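Local coordinates for transcriptional regulator (PDB 3BHQ), which probably acts as a TetR-family transcription factor that binds regulatory DNA through a helix-turn-helix motif and controls transcription, at residues E16-A21 with G61-S66; S77-L82 with Q93-R98. All coordinates share one frame; numbering follows the deposited sequence.

Interaction 1: residues E16-A21 with G61-S66; sequences EIIQAA and GEVVLS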
ATOM      1  N   GLU A  16     -21.567  13.510  15.484  1.00 21.59           N
ATOM      2  CA  GLU A  16     -21.133  14.862  15.088  1.00 23.03           C
ATOM      3  C   GLU A  16     -19.699  15.159  15.516  1.00 21.82           C
ATOM      4  O   GLU A  16     -18.925  15.760  14.768  1.00 21.46           O
ATOM      5  CB  GLU A  16     -22.095  15.925  15.619  1.00 24.36           C
ATOM      6  CG  GLU A  16     -23.466  15.884  14.930  1.00 26.56           C
ATOM      7  CD  GLU A  16     -24.545  16.723  15.580  1.00 27.15           C
ATOM      8  OE1 GLU A  16     -24.353  17.283  16.675  1.00 30.16           O
ATOM      9  OE2 GLU A  16     -25.633  16.794  14.972  1.00 39.28           O
ATOM     10  N   ILE A  17     -19.350  14.730  16.735  1.00 20.70           N
ATOM     11  CA  ILE A  17     -18.003  14.903  17.242  1.00 18.36           C
ATOM     12  C   ILE A  17     -16.987  14.107  16.381  1.00 18.69           C
ATOM     13  O   ILE A  17     -15.936  14.634  16.032  1.00 19.31           O
ATOM     14  CB  ILE A  17     -17.897  14.508  18.746  1.00 17.49           C
ATOM     15  CG1 ILE A  17     -18.727  15.467  19.590  1.00 18.22           C
ATOM     16  CG2 ILE A  17     -16.446  14.497  19.208  1.00 16.46           C
ATOM     17  CD1 ILE A  17     -19.004  14.951  21.022  1.00 19.77           C
ATOM     18  N   ILE A  18     -17.296  12.841  16.095  1.00 20.95           N
ATOM     19  CA  ILE A  18     -16.408  12.009  15.266  1.00 21.16           C
ATOM     20  C   ILE A  18     -16.265  12.593  13.846  1.00 20.62           C
ATOM     21  O   ILE A  18     -15.167  12.645  13.288  1.00 23.09           O
ATOM     22  CB  ILE A  18     -16.865  10.531  15.244  1.00 20.79           C
ATOM     23  CG1 ILE A  18     -16.674   9.905  16.626  1.00 21.85           C
ATOM     24  CG2 ILE A  18     -16.060   9.736  14.204  1.00 23.03           C
ATOM     25  CD1 ILE A  18     -17.454   8.623  16.848  1.00 25.77           C
ATOM     26  N   GLN A  19     -17.366  13.083  13.296  1.00 20.67           N
ATOM     27  CA  GLN A  19     -17.335  13.732  11.964  1.00 23.46           C
ATOM     28  C   GLN A  19     -16.388  14.955  11.978  1.00 20.76           C
ATOM     29  O   GLN A  19     -15.541  15.148  11.080  1.00 22.10           O
ATOM     30  CB  GLN A  19     -18.766  14.099  11.575  1.00 24.67           C
ATOM     31  CG  GLN A  19     -18.967  14.676  10.196  1.00 32.85           C
ATOM     32  CD  GLN A  19     -20.427  15.094   9.934  1.00 35.92           C
ATOM     33  OE1 GLN A  19     -21.373  14.683  10.638  1.00 50.09           O
ATOM     34  NE2 GLN A  19     -20.608  15.924   8.911  1.00 54.32           N
ATOM     35  N   ALA A  20     -16.546  15.816  12.999  1.00 21.51           N
ATOM     36  CA  ALA A  20     -15.682  16.968  13.168  1.00 21.08           C
ATOM     37  C   ALA A  20     -14.229  16.599  13.379  1.00 21.31           C
ATOM     38  O   ALA A  20     -13.327  17.198  12.812  1.00 21.13           O
ATOM     39  CB  ALA A  20     -16.185  17.843  14.351  1.00 21.08           C
ATOM     40  N   ALA A  21     -13.990  15.564  14.188  1.00 19.75           N
ATOM     41  CA  ALA A  21     -12.636  15.111  14.473  1.00 18.73           C
ATOM     42  C   ALA A  21     -11.968  14.573  13.214  1.00 18.28           C
ATOM     43  O   ALA A  21     -10.808  14.808  13.000  1.00 19.42           O
ATOM     44  CB  ALA A  21     -12.639  14.055  15.593  1.00 18.29           C
ATOM     45  N   GLY A  61      -8.695   7.078  17.498  1.00 20.23           N
ATOM     46  CA  GLY A  61      -9.046   5.680  17.358  1.00 19.01           C
ATOM     47  C   GLY A  61     -10.498   5.477  16.944  1.00 19.54           C
ATOM     48  O   GLY A  61     -10.801   4.651  16.078  1.00 19.47           O
ATOM     49  N   GLU A  62     -11.409   6.243  17.546  1.00 19.92           N
ATOM     50  CA  GLU A  62     -12.825   6.206  17.145  1.00 17.18           C
ATOM     51  C   GLU A  62     -13.069   6.695  15.703  1.00 19.60           C
ATOM     52  O   GLU A  62     -13.985   6.208  15.040  1.00 19.42           O
ATOM     53  CB  GLU A  62     -13.687   6.977  18.153  1.00 18.30           C
ATOM     54  CG  GLU A  62     -13.766   6.258  19.464  1.00 17.98           C
ATOM     55  CD  GLU A  62     -14.631   4.993  19.385  1.00 22.67           C
ATOM     56  OE1 GLU A  62     -15.755   5.013  18.826  1.00 27.40           O
ATOM     57  OE2 GLU A  62     -14.211   3.997  19.922  1.00 24.37           O
ATOM     58  N   VAL A  63     -12.306   7.707  15.262  1.00 18.47           N
ATOM     59  CA  VAL A  63     -12.365   8.194  13.869  1.00 19.34           C
ATOM     60  C   VAL A  63     -12.015   7.036  12.929  1.00 17.92           C
ATOM     61  O   VAL A  63     -12.729   6.781  11.945  1.00 19.66           O
ATOM     62  CB  VAL A  63     -11.415   9.380  13.656  1.00 19.91           C
ATOM     63  CG1 VAL A  63     -11.100   9.629  12.164  1.00 19.87           C
ATOM     64  CG2 VAL A  63     -12.014  10.628  14.323  1.00 18.92           C
ATOM     65  N   VAL A  64     -10.939   6.330  13.248  1.00 18.33           N
ATOM     66  CA  VAL A  64     -10.492   5.179  12.395  1.00 18.04           C
ATOM     67  C   VAL A  64     -11.581   4.119  12.339  1.00 18.89           C
ATOM     68  O   VAL A  64     -11.978   3.653  11.264  1.00 19.88           O
ATOM     69  CB  VAL A  64      -9.133   4.593  12.820  1.00 18.09           C
ATOM     70  CG1 VAL A  64      -8.827   3.277  12.053  1.00 20.19           C
ATOM     71  CG2 VAL A  64      -8.009   5.649  12.669  1.00 20.84           C
ATOM     72  N   LEU A  65     -12.119   3.750  13.499  1.00 18.64           N
ATOM     73  CA  LEU A  65     -13.179   2.747  13.522  1.00 18.77           C
ATOM     74  C   LEU A  65     -14.444   3.177  12.788  1.00 18.99           C
ATOM     75  O   LEU A  65     -15.065   2.352  12.119  1.00 19.54           O
ATOM     76  CB  LEU A  65     -13.516   2.319  14.947  1.00 18.19           C
ATOM     77  CG  LEU A  65     -12.419   1.616  15.715  1.00 19.08           C
ATOM     78  CD1 LEU A  65     -12.861   1.454  17.190  1.00 21.74           C
ATOM     79  CD2 LEU A  65     -12.093   0.258  15.095  1.00 21.29           C
ATOM     80  N   SER A  66     -14.849   4.446  12.914  1.00 18.50           N
ATOM     81  CA  SER A  66     -16.039   4.957  12.216  0.50 17.53           C
ATOM     82  C   SER A  66     -15.865   4.892  10.702  1.00 19.30           C
ATOM     83  O   SER A  66     -16.761   4.464   9.996  1.00 20.73           O
ATOM     84  CB  SER A  66     -16.346   6.405  12.628  0.50 19.04           C
ATOM     85  OG  SER A  66     -17.523   6.892  11.993  0.50 18.39           O
TER

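Interaction 2: residues S77-L82 with Q93-R98; sequences SVTTLL and QQLARR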
ATOM      1  N   SER A  77     -22.936  -3.518   0.560  1.00 25.94           N
ATOM      2  CA  SER A  77     -24.032  -3.246  -0.386  0.50 26.81           C
ATOM      3  C   SER A  77     -23.648  -3.656  -1.808  1.00 27.14           C
ATOM      4  O   SER A  77     -24.441  -4.260  -2.503  1.00 27.45           O
ATOM      5  CB  SER A  77     -24.461  -1.780  -0.362  0.50 26.95           C
ATOM      6  OG  SER A  77     -23.415  -0.912  -0.746  0.50 32.17           O
ATOM      7  N   VAL A  78     -22.417  -3.345  -2.213  1.00 26.55           N
ATOM      8  CA  VAL A  78     -21.935  -3.682  -3.573  1.00 27.36           C
ATOM      9  C   VAL A  78     -21.656  -5.181  -3.781  1.00 27.19           C
ATOM     10  O   VAL A  78     -21.927  -5.713  -4.869  1.00 24.68           O
ATOM     11  CB  VAL A  78     -20.754  -2.750  -4.019  1.00 28.63           C
ATOM     12  CG1 VAL A  78     -21.192  -1.288  -3.940  1.00 31.34           C
ATOM     13  CG2 VAL A  78     -19.503  -2.965  -3.204  1.00 30.42           C
ATOM     14  N   THR A  79     -21.151  -5.875  -2.761  1.00 25.23           N
ATOM     15  CA  THR A  79     -20.967  -7.337  -2.858  1.00 26.05           C
ATOM     16  C   THR A  79     -22.342  -8.020  -2.895  1.00 28.76           C
ATOM     17  O   THR A  79     -22.506  -9.012  -3.594  1.00 27.70           O
ATOM     18  CB  THR A  79     -20.046  -7.930  -1.772  1.00 27.62           C
ATOM     19  OG1 THR A  79     -20.529  -7.546  -0.486  1.00 29.10           O
ATOM     20  CG2 THR A  79     -18.625  -7.423  -1.961  1.00 29.56           C
ATOM     21  N   THR A  80     -23.328  -7.490  -2.166  1.00 28.16           N
ATOM     22  CA  THR A  80     -24.706  -8.018  -2.263  1.00 28.57           C
ATOM     23  C   THR A  80     -25.242  -7.866  -3.694  1.00 28.66           C
ATOM     24  O   THR A  80     -25.849  -8.802  -4.208  1.00 30.51           O
ATOM     25  CB  THR A  80     -25.678  -7.350  -1.270  1.00 29.68           C
ATOM     26  OG1 THR A  80     -25.246  -7.635   0.067  1.00 35.14           O
ATOM     27  CG2 THR A  80     -27.111  -7.897  -1.448  1.00 30.20           C
ATOM     28  N   LEU A  81     -25.009  -6.716  -4.329  1.00 26.64           N
ATOM     29  CA  LEU A  81     -25.437  -6.521  -5.733  1.00 24.57           C
ATOM     30  C   LEU A  81     -24.815  -7.559  -6.649  1.00 23.95           C
ATOM     31  O   LEU A  81     -25.535  -8.142  -7.452  1.00 23.21           O
ATOM     32  CB  LEU A  81     -25.113  -5.123  -6.250  1.00 25.39           C
ATOM     33  CG  LEU A  81     -25.898  -3.978  -5.609  1.00 27.75           C
ATOM     34  CD1 LEU A  81     -25.305  -2.628  -6.011  1.00 33.66           C
ATOM     35  CD2 LEU A  81     -27.382  -4.062  -5.965  1.00 28.38           C
ATOM     36  N   LEU A  82     -23.504  -7.848  -6.490  1.00 24.04           N
ATOM     37  CA  LEU A  82     -22.819  -8.879  -7.321  1.00 25.09           C
ATOM     38  C   LEU A  82     -23.498 -10.240  -7.186  1.00 22.71           C
ATOM     39  O   LEU A  82     -23.605 -10.990  -8.168  1.00 23.09           O
ATOM     40  CB  LEU A  82     -21.340  -9.036  -6.962  1.00 23.96           C
ATOM     41  CG  LEU A  82     -20.555 -10.173  -7.644  1.00 24.21           C
ATOM     42  CD1 LEU A  82     -20.697 -10.105  -9.173  1.00 22.19           C
ATOM     43  CD2 LEU A  82     -19.084 -10.218  -7.244  1.00 24.49           C
ATOM     44  N   GLN A  93     -17.332  -6.387 -13.072  1.00 17.99           N
ATOM     45  CA  GLN A  93     -16.977  -5.055 -13.568  1.00 19.00           C
ATOM     46  C   GLN A  93     -17.677  -3.983 -12.738  1.00 19.26           C
ATOM     47  O   GLN A  93     -17.047  -3.015 -12.308  1.00 20.74           O
ATOM     48  CB  GLN A  93     -17.336  -4.847 -15.021  1.00 18.14           C
ATOM     49  CG  GLN A  93     -16.457  -5.550 -16.016  1.00 19.64           C
ATOM     50  CD  GLN A  93     -16.965  -5.457 -17.443  1.00 20.57           C
ATOM     51  OE1 GLN A  93     -18.053  -4.925 -17.701  1.00 21.82           O
ATOM     52  NE2 GLN A  93     -16.209  -6.008 -18.378  1.00 22.36           N
ATOM     53  N   GLN A  94     -18.987  -4.163 -12.489  1.00 17.76           N
ATOM     54  CA  GLN A  94     -19.715  -3.181 -11.671  1.00 16.94           C
ATOM     55  C   GLN A  94     -19.164  -3.103 -10.264  1.00 18.07           C
ATOM     56  O   GLN A  94     -18.998  -2.006  -9.732  1.00 19.95           O
ATOM     57  CB  GLN A  94     -21.251  -3.422 -11.715  1.00 18.35           C
ATOM     58  CG  GLN A  94     -21.848  -3.198 -13.091  1.00 19.33           C
ATOM     59  CD  GLN A  94     -21.592  -1.779 -13.604  1.00 21.92           C
ATOM     60  OE1 GLN A  94     -21.922  -0.809 -12.927  1.00 23.54           O
ATOM     61  NE2 GLN A  94     -20.978  -1.671 -14.763  1.00 21.95           N
ATOM     62  N   LEU A  95     -18.838  -4.243  -9.663  1.00 18.24           N
ATOM     63  CA  LEU A  95     -18.227  -4.252  -8.320  1.00 18.83           C
ATOM     64  C   LEU A  95     -16.867  -3.551  -8.334  1.00 18.28           C
ATOM     65  O   LEU A  95     -16.609  -2.688  -7.478  1.00 20.24           O
ATOM     66  CB  LEU A  95     -18.044  -5.690  -7.793  1.00 19.56           C
ATOM     67  CG  LEU A  95     -17.310  -5.903  -6.467  1.00 21.67           C
ATOM     68  CD1 LEU A  95     -18.058  -5.119  -5.378  1.00 26.45           C
ATOM     69  CD2 LEU A  95     -17.190  -7.362  -6.098  1.00 27.84           C
ATOM     70  N   ALA A  96     -16.027  -3.932  -9.292  1.00 18.45           N
ATOM     71  CA  ALA A  96     -14.656  -3.355  -9.403  1.00 19.43           C
ATOM     72  C   ALA A  96     -14.679  -1.851  -9.574  1.00 19.68           C
ATOM     73  O   ALA A  96     -13.901  -1.126  -8.937  1.00 19.91           O
ATOM     74  CB  ALA A  96     -13.895  -3.976 -10.541  1.00 18.59           C
ATOM     75  N   ARG A  97     -15.567  -1.361 -10.431  1.00 18.29           N
ATOM     76  CA  ARG A  97     -15.711   0.082 -10.645  1.00 20.68           C
ATOM     77  C   ARG A  97     -16.121   0.809  -9.356  1.00 22.82           C
ATOM     78  O   ARG A  97     -15.571   1.880  -9.041  1.00 22.59           O
ATOM     79  CB  ARG A  97     -16.699   0.369 -11.779  1.00 21.29           C
ATOM     80  CG  ARG A  97     -16.207  -0.079 -13.144  1.00 25.27           C
ATOM     81  CD  ARG A  97     -17.348  -0.057 -14.138  1.00 26.95           C
ATOM     82  NE  ARG A  97     -16.998  -0.616 -15.451  1.00 28.72           N
ATOM     83  CZ  ARG A  97     -17.793  -0.531 -16.528  1.00 34.66           C
ATOM     84  NH1 ARG A  97     -18.962   0.113 -16.490  1.00 34.59           N
ATOM     85  NH2 ARG A  97     -17.415  -1.072 -17.681  1.00 33.03           N
ATOM     86  N   ARG A  98     -17.052   0.227  -8.583  1.00 22.36           N
ATOM     87  CA  ARG A  98     -17.481   0.820  -7.306  0.50 21.61           C
ATOM     88  C   ARG A  98     -16.363   0.770  -6.262  1.00 21.59           C
ATOM     89  O   ARG A  98     -16.171   1.735  -5.517  1.00 24.20           O
ATOM     90  CB  ARG A  98     -18.738   0.144  -6.742  0.50 22.16           C
ATOM     91  CG  ARG A  98     -19.991   0.333  -7.572  0.50 28.78           C
ATOM     92  CD  ARG A  98     -20.579   1.761  -7.493  0.50 33.52           C
ATOM     93  NE  ARG A  98     -21.098   2.087  -6.156  0.50 37.29           N
ATOM     94  CZ  ARG A  98     -20.528   2.859  -5.221  0.50 32.88           C
ATOM     95  NH1 ARG A  98     -21.163   3.026  -4.062  0.50 34.33           N
ATOM     96  NH2 ARG A  98     -19.360   3.482  -5.413  0.50 35.33           N
TER

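Interaction 1: residues E16-A21 with G61-S66
Ile18 and Ala21, one turn apart on helix 9-28, meet Val63 and Ser66, likewise one turn apart on helix 56-83. The gamma-methyl of Ile18 does most of the work: CG2 lies 3.7 Å from CB of Ser66 and 4.1 Å from CG2 of Val63. With chi1 at -68°, Ile18 sends CG2 anti to the backbone N and into this step between the two side chains, while the longer CG1-CD1 arm runs toward Glu62, its CD1 4.3 Å from Glu62 CB. Ala21 has just one methyl to offer, and its CB rests against Val63 CG2 at 3.7 Å. That same valine methyl also comes within 3.9 Å of the carbonyl oxygen of Ile18, so a single branch of Val63 packs on both residues of the opposing turn. The helices cross at nearly a right angle (-97°) with axes 9.3 Å apart, and this steep crossing confines the touching to about one turn of each, where the short side chains of Ala21, Val63 and Ser66 let the longer Ile18 reach in.

Neighbouring helices cover these groups. Phe53 of helix 46-53 packs on both Ile18 and Glu62, covering the isoleucine end of the contact, and Ile38 of helix 35-42 touches Ala21. In one of its two conformers, the hydroxyl of Ser66 makes a weak hydrogen bond with Gln70.

This is where the first helix of the three-helix DNA-binding domain, as in TetR relatives, leans on the long helix that leads into the C-terminal domain. No hydrogen bond or salt bridge spans the two segments; their mutual hold therefore rests on the fit of aliphatic surfaces, with the polar side chain of Ser66 contributing through carbon.

Interaction 2: residues S77-L82 with Q93-R98
Leu95 is the apolar centre, its forked end entering between Val78 and Leu82, which stand one turn apart on the facing helix. A chi1 of 175° sends its CG toward that helix, and a chi2 of 58° parts the two methyls between separate partners: CD1 meets Val78 CG2 at 3.4 Å, tighter than ordinary van der Waals contact, and CD2 meets Leu82 CD2 at 3.6 Å. Both pairs of side chains cross at about a right angle. Thr79 adds the flank, turning its methyl CG2 to within 4.2 Å of Leu95 CD1. A leucine suits this place because the helices are nearly antiparallel (169°, axes 9.4 Å apart), and its fork can touch two residues one turn apart.

At the exposed margin an arginine takes part through its aliphatic carbons: Arg98 CB lies 4.0 Å from Val78 CG1.

The hydroxyl of Thr79 is satisfied within its own helix. OG1 bonds chiefly to the carbonyl of Ile75, with that of Glu76 as a second partner, and its methyl serves the interface, while Cys144 of helix 123-150 packs against both Thr79 and Leu82. The pair forms a helical hairpin in the C-terminal bundle, and with no polar bond between the segments it implies cohesion by buried aliphatic surface, edged by the aliphatic part of an exposed arginine modelled in two conformers.

Overall arrangement
Helix 56-83 is common to both contacts: interaction 1 uses its first half and interaction 2 its last turns. Their centres are 26 Å apart, on opposite sides of the chain's centre, and their nearest atoms are about 14 Å apart, so they do not touch. Interaction 1 sets helix 9-28 across this long helix, beside the predicted helix-turn-helix of residues 34-53; interaction 2 lays helix 88-103 back along it, in the bundle that in TetR relatives usually receives ligand. The same helix thus physically connects the probable DNA-binding part to the C-terminal part. Neither contact is touched by the second chain of the assembly.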